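Local coordinates for protein Cyclo(L-leucyl-L-leucyl) synthase (Staphylococcus haemolyticus, PDB 6EZ3) that joins two leucines from leucyl-tRNAs into the cyclic dipeptide cyclo(L-leucyl-L-leucyl) without ATP, and also accepts other nonpolar residues such as phenylalanine and methionine, at residues Asn3-Tyr17 against Met214-Lys226. Sequence-based numbering, arbitrary orientation.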
ATOM      1  N   ASN A   3       4.808 -15.428 -14.450  1.00 70.11           N
ATOM      2  CA  ASN A   3       3.869 -16.320 -13.792  1.00 68.72           C
ATOM      3  C   ASN A   3       2.706 -15.478 -13.244  1.00 67.65           C
ATOM      4  O   ASN A   3       1.867 -15.992 -12.490  1.00 67.25           O
ATOM      5  CB  ASN A   3       4.591 -17.121 -12.675  1.00 72.74           C
ATOM      6  CG  ASN A   3       5.571 -16.349 -11.802  1.00101.29           C
ATOM      7  OD1 ASN A   3       6.493 -15.654 -12.276  1.00 93.21           O
ATOM      8  ND2 ASN A   3       5.441 -16.531 -10.493  1.00 95.21           N
ATOM      9  N   PHE A   4       2.662 -14.171 -13.667  1.00 59.92           N
ATOM     10  CA  PHE A   4       1.688 -13.133 -13.292  1.00 56.53           C
ATOM     11  C   PHE A   4       1.103 -12.379 -14.463  1.00 58.21           C
ATOM     12  O   PHE A   4       1.850 -11.829 -15.276  1.00 57.43           O
ATOM     13  CB  PHE A   4       2.345 -12.096 -12.374  1.00 56.60           C
ATOM     14  CG  PHE A   4       2.329 -12.506 -10.938  1.00 56.67           C
ATOM     15  CD1 PHE A   4       1.318 -12.093 -10.098  1.00 58.36           C
ATOM     16  CD2 PHE A   4       3.324 -13.323 -10.423  1.00 58.71           C
ATOM     17  CE1 PHE A   4       1.301 -12.480  -8.761  1.00 59.39           C
ATOM     18  CE2 PHE A   4       3.308 -13.713  -9.083  1.00 60.93           C
ATOM     19  CZ  PHE A   4       2.292 -13.297  -8.265  1.00 58.67           C
ATOM     20  N   LYS A   5      -0.232 -12.265 -14.487  1.00 53.75           N
ATOM     21  CA  LYS A   5      -0.961 -11.468 -15.467  1.00 53.78           C
ATOM     22  C   LYS A   5      -1.027 -10.043 -14.885  1.00 57.51           C
ATOM     23  O   LYS A   5      -1.540  -9.852 -13.763  1.00 57.91           O
ATOM     24  CB  LYS A   5      -2.374 -12.030 -15.722  1.00 56.01           C
ATOM     25  CG  LYS A   5      -3.034 -11.447 -16.974  1.00 65.21           C
ATOM     26  CD  LYS A   5      -4.444 -10.896 -16.719  1.00 63.37           C
ATOM     27  CE  LYS A   5      -5.008 -10.351 -18.010  1.00 69.08           C
ATOM     28  NZ  LYS A   5      -6.200  -9.495 -17.802  1.00 76.98           N
ATOM     29  N   VAL A   6      -0.475  -9.065 -15.624  1.00 51.66           N
ATOM     30  CA  VAL A   6      -0.414  -7.682 -15.151  1.00 50.69           C
ATOM     31  C   VAL A   6      -1.469  -6.793 -15.816  1.00 55.70           C
ATOM     32  O   VAL A   6      -1.534  -6.750 -17.049  1.00 57.89           O
ATOM     33  CB  VAL A   6       1.023  -7.113 -15.291  1.00 52.57           C
ATOM     34  CG1 VAL A   6       1.119  -5.685 -14.765  1.00 52.08           C
ATOM     35  CG2 VAL A   6       2.035  -8.009 -14.592  1.00 51.81           C
ATOM     36  N   ASP A   7      -2.277  -6.074 -14.998  1.00 49.35           N
ATOM     37  CA  ASP A   7      -3.299  -5.121 -15.473  1.00 47.95           C
ATOM     38  C   ASP A   7      -2.887  -3.711 -15.085  1.00 49.97           C
ATOM     39  O   ASP A   7      -2.089  -3.546 -14.181  1.00 50.65           O
ATOM     40  CB  ASP A   7      -4.704  -5.477 -14.967  1.00 49.73           C
ATOM     41  CG  ASP A   7      -5.198  -6.826 -15.479  1.00 66.07           C
ATOM     42  OD1 ASP A   7      -5.565  -6.908 -16.683  1.00 64.73           O
ATOM     43  OD2 ASP A   7      -5.179  -7.820 -14.681  1.00 76.49           O
ATOM     44  N   PHE A   8      -3.382  -2.702 -15.777  1.00 46.18           N
ATOM     45  CA  PHE A   8      -2.970  -1.315 -15.558  1.00 46.04           C
ATOM     46  C   PHE A   8      -4.123  -0.378 -15.238  1.00 48.72           C
ATOM     47  O   PHE A   8      -5.207  -0.505 -15.814  1.00 47.55           O
ATOM     48  CB  PHE A   8      -2.182  -0.798 -16.789  1.00 48.39           C
ATOM     49  CG  PHE A   8      -1.085  -1.751 -17.204  1.00 50.95           C
ATOM     50  CD1 PHE A   8       0.170  -1.699 -16.601  1.00 55.05           C
ATOM     51  CD2 PHE A   8      -1.336  -2.775 -18.119  1.00 52.48           C
ATOM     52  CE1 PHE A   8       1.164  -2.632 -16.931  1.00 55.57           C
ATOM     53  CE2 PHE A   8      -0.349  -3.719 -18.426  1.00 55.17           C
ATOM     54  CZ  PHE A   8       0.901  -3.628 -17.849  1.00 53.55           C
ATOM     55  N   LEU A   9      -3.873   0.583 -14.332  1.00 44.87           N
ATOM     56  CA  LEU A   9      -4.857   1.592 -13.962  1.00 44.32           C
ATOM     57  C   LEU A   9      -4.987   2.614 -15.085  1.00 51.88           C
ATOM     58  O   LEU A   9      -6.110   3.039 -15.387  1.00 52.46           O
ATOM     59  CB  LEU A   9      -4.477   2.263 -12.644  1.00 43.49           C
ATOM     60  CG  LEU A   9      -5.523   3.141 -12.005  1.00 46.12           C
ATOM     61  CD1 LEU A   9      -6.565   2.319 -11.289  1.00 44.99           C
ATOM     62  CD2 LEU A   9      -4.885   4.063 -11.030  1.00 48.88           C
ATOM     63  N   THR A  10      -3.844   2.992 -15.714  1.00 49.89           N
ATOM     64  CA  THR A  10      -3.810   3.930 -16.847  1.00 50.35           C
ATOM     65  C   THR A  10      -2.873   3.437 -17.936  1.00 54.88           C
ATOM     66  O   THR A  10      -2.117   2.497 -17.701  1.00 54.75           O
ATOM     67  CB  THR A  10      -3.445   5.393 -16.411  1.00 55.43           C
ATOM     68  OG1 THR A  10      -2.034   5.565 -16.253  1.00 58.78           O
ATOM     69  CG2 THR A  10      -4.176   5.853 -15.195  1.00 45.87           C
ATOM     70  N   LYS A  11      -2.895   4.102 -19.113  1.00 52.58           N
ATOM     71  CA  LYS A  11      -1.984   3.815 -20.240  1.00 53.48           C
ATOM     72  C   LYS A  11      -0.553   4.178 -19.809  1.00 58.14           C
ATOM     73  O   LYS A  11       0.400   3.461 -20.126  1.00 59.47           O
ATOM     74  CB  LYS A  11      -2.363   4.626 -21.508  1.00 56.56           C
ATOM     75  CG  LYS A  11      -3.345   3.952 -22.463  1.00 68.71           C
ATOM     76  CD  LYS A  11      -3.508   4.767 -23.739  1.00 79.44           C
ATOM     77  CE  LYS A  11      -4.548   4.192 -24.677  1.00 83.26           C
ATOM     78  NZ  LYS A  11      -4.807   5.100 -25.828  1.00 80.94           N
ATOM     79  N   ASN A  12      -0.420   5.278 -19.046  1.00 52.91           N
ATOM     80  CA  ASN A  12       0.842   5.775 -18.519  1.00 51.75           C
ATOM     81  C   ASN A  12       1.504   4.729 -17.611  1.00 56.87           C
ATOM     82  O   ASN A  12       2.722   4.579 -17.648  1.00 56.43           O
ATOM     83  CB  ASN A  12       0.608   7.094 -17.811  1.00 47.11           C
ATOM     84  CG  ASN A  12       1.817   7.693 -17.184  1.00 61.71           C
ATOM     85  OD1 ASN A  12       2.749   8.139 -17.860  1.00 59.03           O
ATOM     86  ND2 ASN A  12       1.822   7.704 -15.870  1.00 56.90           N
ATOM     87  N   CYS A  13       0.692   3.968 -16.854  1.00 54.75           N
ATOM     88  CA  CYS A  13       1.151   2.873 -15.993  1.00 55.34           C
ATOM     89  C   CYS A  13       1.840   1.778 -16.859  1.00 56.75           C
ATOM     90  O   CYS A  13       2.916   1.298 -16.506  1.00 56.90           O
ATOM     91  CB  CYS A  13      -0.010   2.300 -15.180  1.00 56.75           C
ATOM     92  SG  CYS A  13      -0.940   3.530 -14.217  1.00 61.18           S
ATOM     93  N   LYS A  14       1.277   1.479 -18.038  1.00 50.16           N
ATOM     94  CA  LYS A  14       1.830   0.504 -18.985  1.00 47.80           C
ATOM     95  C   LYS A  14       3.164   1.002 -19.527  1.00 48.14           C
ATOM     96  O   LYS A  14       4.116   0.213 -19.612  1.00 46.98           O
ATOM     97  CB  LYS A  14       0.834   0.229 -20.118  1.00 49.45           C
ATOM     98  CG  LYS A  14       1.157  -1.016 -20.945  1.00 60.03           C
ATOM     99  CD  LYS A  14      -0.007  -1.434 -21.844  1.00 65.97           C
ATOM    100  CE  LYS A  14       0.185  -2.808 -22.453  1.00 73.65           C
ATOM    101  NZ  LYS A  14      -1.073  -3.341 -23.056  1.00 76.33           N
ATOM    102  N   GLN A  15       3.242   2.322 -19.836  1.00 42.96           N
ATOM    103  CA  GLN A  15       4.471   2.978 -20.302  1.00 42.94           C
ATOM    104  C   GLN A  15       5.571   2.858 -19.234  1.00 46.59           C
ATOM    105  O   GLN A  15       6.693   2.474 -19.575  1.00 48.33           O
ATOM    106  CB  GLN A  15       4.239   4.464 -20.625  1.00 44.31           C
ATOM    107  CG  GLN A  15       3.330   4.751 -21.813  1.00 58.30           C
ATOM    108  CD  GLN A  15       2.932   6.211 -21.917  1.00 73.25           C
ATOM    109  OE1 GLN A  15       3.359   7.078 -21.130  1.00 64.61           O
ATOM    110  NE2 GLN A  15       2.091   6.514 -22.901  1.00 59.98           N
ATOM    111  N   ILE A  16       5.237   3.162 -17.953  1.00 40.11           N
ATOM    112  CA  ILE A  16       6.179   3.065 -16.839  1.00 40.95           C
ATOM    113  C   ILE A  16       6.626   1.601 -16.696  1.00 46.20           C
ATOM    114  O   ILE A  16       7.845   1.327 -16.629  1.00 45.72           O
ATOM    115  CB  ILE A  16       5.607   3.689 -15.503  1.00 43.93           C
ATOM    116  CG1 ILE A  16       5.491   5.243 -15.616  1.00 44.59           C
ATOM    117  CG2 ILE A  16       6.407   3.282 -14.250  1.00 41.28           C
ATOM    118  CD1 ILE A  16       4.748   5.974 -14.439  1.00 46.10           C
ATOM    119  N   TYR A  17       5.630   0.666 -16.703  1.00 41.82           N
ATOM    120  CA  TYR A  17       5.855  -0.775 -16.576  1.00 41.19           C
ATOM    121  C   TYR A  17       6.871  -1.238 -17.585  1.00 46.84           C
ATOM    122  O   TYR A  17       7.853  -1.868 -17.170  1.00 46.62           O
ATOM    123  CB  TYR A  17       4.549  -1.553 -16.720  1.00 41.58           C
ATOM    124  CG  TYR A  17       4.688  -3.056 -16.592  1.00 42.20           C
ATOM    125  CD1 TYR A  17       4.664  -3.869 -17.711  1.00 44.44           C
ATOM    126  CD2 TYR A  17       4.777  -3.665 -15.347  1.00 43.09           C
ATOM    127  CE1 TYR A  17       4.760  -5.257 -17.600  1.00 46.65           C
ATOM    128  CE2 TYR A  17       4.886  -5.053 -15.222  1.00 44.00           C
ATOM    129  CZ  TYR A  17       4.866  -5.847 -16.353  1.00 53.06           C
ATOM    130  OH  TYR A  17       4.968  -7.221 -16.248  1.00 56.14           O
ATOM    131  N   MET A 214      -2.389  11.558  -9.143  1.00 60.49           N
ATOM    132  CA  MET A 214      -1.320  10.578  -9.080  1.00 58.32           C
ATOM    133  C   MET A 214      -0.216  11.081 -10.049  1.00 61.16           C
ATOM    134  O   MET A 214      -0.473  11.284 -11.241  1.00 60.83           O
ATOM    135  CB  MET A 214      -1.818   9.195  -9.487  1.00 59.74           C
ATOM    136  CG  MET A 214      -0.757   8.149  -9.353  1.00 62.67           C
ATOM    137  SD  MET A 214      -1.163   6.664 -10.266  1.00 65.98           S
ATOM    138  CE  MET A 214      -2.167   5.923  -9.142  1.00 63.13           C
ATOM    139  N   ASN A 215       0.993  11.299  -9.517  1.00 55.94           N
ATOM    140  CA  ASN A 215       2.141  11.797 -10.260  1.00 55.05           C
ATOM    141  C   ASN A 215       2.426  11.044 -11.548  1.00 57.20           C
ATOM    142  O   ASN A 215       2.278   9.833 -11.583  1.00 56.26           O
ATOM    143  CB  ASN A 215       3.379  11.829  -9.375  1.00 55.45           C
ATOM    144  CG  ASN A 215       4.512  12.609  -9.975  1.00 73.10           C
ATOM    145  OD1 ASN A 215       5.371  12.059 -10.654  1.00 70.22           O
ATOM    146  ND2 ASN A 215       4.502  13.912  -9.789  1.00 67.18           N
ATOM    147  N   GLU A 216       2.852  11.784 -12.598  1.00 53.62           N
ATOM    148  CA  GLU A 216       3.216  11.313 -13.945  1.00 52.41           C
ATOM    149  C   GLU A 216       4.262  10.215 -13.923  1.00 52.70           C
ATOM    150  O   GLU A 216       4.272   9.385 -14.834  1.00 52.45           O
ATOM    151  CB  GLU A 216       3.684  12.475 -14.859  1.00 54.44           C
ATOM    152  CG  GLU A 216       4.821  13.339 -14.292  1.00 77.22           C
ATOM    153  CD  GLU A 216       5.505  14.321 -15.236  1.00116.29           C
ATOM    154  OE1 GLU A 216       6.494  13.928 -15.898  1.00109.43           O
ATOM    155  OE2 GLU A 216       5.093  15.506 -15.260  1.00121.27           O
ATOM    156  N   LYS A 217       5.145  10.216 -12.887  1.00 46.62           N
ATOM    157  CA  LYS A 217       6.226   9.241 -12.662  1.00 45.07           C
ATOM    158  C   LYS A 217       5.788   8.128 -11.654  1.00 44.76           C
ATOM    159  O   LYS A 217       6.619   7.426 -11.067  1.00 42.42           O
ATOM    160  CB  LYS A 217       7.500   9.985 -12.196  1.00 47.35           C
ATOM    161  CG  LYS A 217       8.557  10.135 -13.266  1.00 66.42           C
ATOM    162  CD  LYS A 217       8.261  11.240 -14.289  1.00 81.27           C
ATOM    163  CE  LYS A 217       9.165  11.199 -15.509  1.00 87.69           C
ATOM    164  NZ  LYS A 217      10.549  11.630 -15.169  1.00 94.36           N
ATOM    165  N   GLN A 218       4.465   7.950 -11.520  1.00 40.29           N
ATOM    166  CA  GLN A 218       3.857   7.009 -10.588  1.00 40.29           C
ATOM    167  C   GLN A 218       2.693   6.239 -11.218  1.00 42.40           C
ATOM    168  O   GLN A 218       1.807   6.845 -11.811  1.00 39.81           O
ATOM    169  CB  GLN A 218       3.403   7.764  -9.315  1.00 41.72           C
ATOM    170  CG  GLN A 218       2.751   6.900  -8.243  1.00 45.17           C
ATOM    171  CD  GLN A 218       3.698   6.286  -7.256  1.00 50.14           C
ATOM    172  OE1 GLN A 218       4.742   6.837  -6.915  1.00 58.42           O
ATOM    173  NE2 GLN A 218       3.278   5.202  -6.666  1.00 32.43           N
ATOM    174  N   GLY A 219       2.700   4.916 -11.039  1.00 41.73           N
ATOM    175  CA  GLY A 219       1.650   4.044 -11.551  1.00 43.84           C
ATOM    176  C   GLY A 219       1.010   3.113 -10.540  1.00 50.61           C
ATOM    177  O   GLY A 219       1.321   3.167  -9.341  1.00 51.88           O
ATOM    178  N   TYR A 220       0.066   2.284 -11.020  1.00 46.89           N
ATOM    179  CA  TYR A 220      -0.600   1.263 -10.205  1.00 47.49           C
ATOM    180  C   TYR A 220      -0.910   0.056 -11.102  1.00 51.54           C
ATOM    181  O   TYR A 220      -1.618   0.206 -12.116  1.00 50.76           O
ATOM    182  CB  TYR A 220      -1.867   1.793  -9.499  1.00 48.99           C
ATOM    183  CG  TYR A 220      -2.545   0.768  -8.609  1.00 50.82           C
ATOM    184  CD1 TYR A 220      -3.496  -0.112  -9.122  1.00 52.29           C
ATOM    185  CD2 TYR A 220      -2.265   0.702  -7.244  1.00 51.27           C
ATOM    186  CE1 TYR A 220      -4.116  -1.063  -8.312  1.00 51.46           C
ATOM    187  CE2 TYR A 220      -2.902  -0.227  -6.418  1.00 51.58           C
ATOM    188  CZ  TYR A 220      -3.814  -1.118  -6.963  1.00 58.42           C
ATOM    189  OH  TYR A 220      -4.439  -2.043  -6.169  1.00 60.70           O
ATOM    190  N   ILE A 221      -0.353  -1.129 -10.745  1.00 46.54           N
ATOM    191  CA  ILE A 221      -0.564  -2.366 -11.509  1.00 45.38           C
ATOM    192  C   ILE A 221      -1.257  -3.439 -10.662  1.00 52.02           C
ATOM    193  O   ILE A 221      -1.062  -3.492  -9.440  1.00 54.12           O
ATOM    194  CB  ILE A 221       0.721  -2.891 -12.215  1.00 47.09           C
ATOM    195  CG1 ILE A 221       1.792  -3.376 -11.207  1.00 46.73           C
ATOM    196  CG2 ILE A 221       1.281  -1.853 -13.186  1.00 46.95           C
ATOM    197  CD1 ILE A 221       3.029  -4.154 -11.800  1.00 41.92           C
ATOM    198  N   ILE A 222      -2.081  -4.277 -11.317  1.00 47.95           N
ATOM    199  CA  ILE A 222      -2.804  -5.391 -10.681  1.00 47.48           C
ATOM    200  C   ILE A 222      -2.211  -6.731 -11.110  1.00 52.14           C
ATOM    201  O   ILE A 222      -2.239  -7.071 -12.307  1.00 51.28           O
ATOM    202  CB  ILE A 222      -4.341  -5.327 -10.893  1.00 49.29           C
ATOM    203  CG1 ILE A 222      -4.902  -3.981 -10.421  1.00 48.83           C
ATOM    204  CG2 ILE A 222      -5.024  -6.463 -10.155  1.00 48.44           C
ATOM    205  CD1 ILE A 222      -5.477  -3.211 -11.457  1.00 47.88           C
ATOM    206  N   LEU A 223      -1.692  -7.491 -10.121  1.00 48.52           N
ATOM    207  CA  LEU A 223      -1.061  -8.803 -10.335  1.00 48.20           C
ATOM    208  C   LEU A 223      -2.002  -9.979 -10.083  1.00 56.25           C
ATOM    209  O   LEU A 223      -2.381 -10.235  -8.926  1.00 56.82           O
ATOM    210  CB  LEU A 223       0.173  -8.985  -9.420  1.00 46.52           C
ATOM    211  CG  LEU A 223       1.319  -8.043  -9.539  1.00 47.41           C
ATOM    212  CD1 LEU A 223       2.378  -8.415  -8.559  1.00 44.86           C
ATOM    213  CD2 LEU A 223       1.845  -8.005 -10.946  1.00 49.11           C
ATOM    214  N   THR A 224      -2.283 -10.764 -11.131  1.00 54.03           N
ATOM    215  CA  THR A 224      -3.095 -11.975 -10.965  1.00 54.80           C
ATOM    216  C   THR A 224      -2.267 -13.229 -11.351  1.00 57.90           C
ATOM    217  O   THR A 224      -1.593 -13.235 -12.382  1.00 56.71           O
ATOM    218  CB  THR A 224      -4.432 -11.815 -11.645  1.00 64.35           C
ATOM    219  OG1 THR A 224      -4.247 -11.038 -12.834  1.00 64.20           O
ATOM    220  CG2 THR A 224      -5.417 -11.086 -10.736  1.00 65.88           C
ATOM    221  N   GLU A 225      -2.240 -14.237 -10.452  1.00 54.43           N
ATOM    222  CA  GLU A 225      -1.454 -15.458 -10.619  1.00 54.75           C
ATOM    223  C   GLU A 225      -1.864 -16.222 -11.866  1.00 60.47           C
ATOM    224  O   GLU A 225      -3.061 -16.350 -12.153  1.00 60.59           O
ATOM    225  CB  GLU A 225      -1.538 -16.362  -9.371  1.00 56.25           C
ATOM    226  CG  GLU A 225      -0.900 -15.783  -8.111  1.00 69.35           C
ATOM    227  CD  GLU A 225      -0.890 -16.673  -6.875  1.00 92.60           C
ATOM    228  OE1 GLU A 225      -1.624 -16.360  -5.906  1.00 65.34           O
ATOM    229  OE2 GLU A 225      -0.116 -17.662  -6.862  1.00 89.81           O
ATOM    230  N   LYS A 226      -0.862 -16.649 -12.649  1.00 57.14           N
ATOM    231  CA  LYS A 226      -1.071 -17.424 -13.865  1.00 72.19           C
ATOM    232  C   LYS A 226      -0.969 -18.927 -13.546  1.00110.83           C
ATOM    233  O   LYS A 226      -1.427 -19.386 -12.490  1.00 61.84           O
ATOM    234  CB  LYS A 226      -0.053 -17.034 -14.937  1.00 73.50           C
ATOM    235  CG  LYS A 226      -0.386 -15.737 -15.628  1.00 77.84           C
ATOM    236  CD  LYS A 226       0.055 -15.775 -17.074  1.00 88.32           C
ATOM    237  CE  LYS A 226      -0.409 -14.557 -17.833  1.00105.94           C
ATOM    238  NZ  LYS A 226      -0.317 -14.749 -19.307  1.00118.45           N
TER
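The antiparallel edge of a mixed sheet is built here by K5 and D7 of the first strand, 4-8, pairing with T224 and I222 of the last, 218-225. K5 N donates to T224 O at 2.7 Å. In return K5 O takes two donors: T224 N at 2.9 Å, and T224 OG1 at 3.1 Å, from above the carbonyl plane. The K5 ammonium reaches along its own strand to form a salt bridge with D7.

F4, V6, F8, I221 and L223 occupy one sheet face. CG1 of I221 stands between its backbone N and carbonyl carbon (chi1 67°), bringing CD1 to V6 CG1 (3.8 Å) and to the Y17 ring, while CG2 lies beside F8 CD1 (3.6 Å). Helix 36-49 packs on this face, with W45 touching F4, I221 and L223.

Beyond the strand pairing, the opening turns of the helix, residues 11-17, cross strand 218-225 almost perpendicularly (92°). Here C13 SG accepts from Y220 N at 3.6 Å and packs against G219 CA. Farther along, N12 ND2 donates to E216 O (3.1 Å) in the turn N215-Q218. On the sheet face opposite I221, the side chain of Y220 approaches that of Y195, a probable substrate-binding residue. Strand 4-8 thus adds one antiparallel edge strand to 218-225, itself part of the parallel set, in this Rossmann-like cyclodipeptide synthase fold.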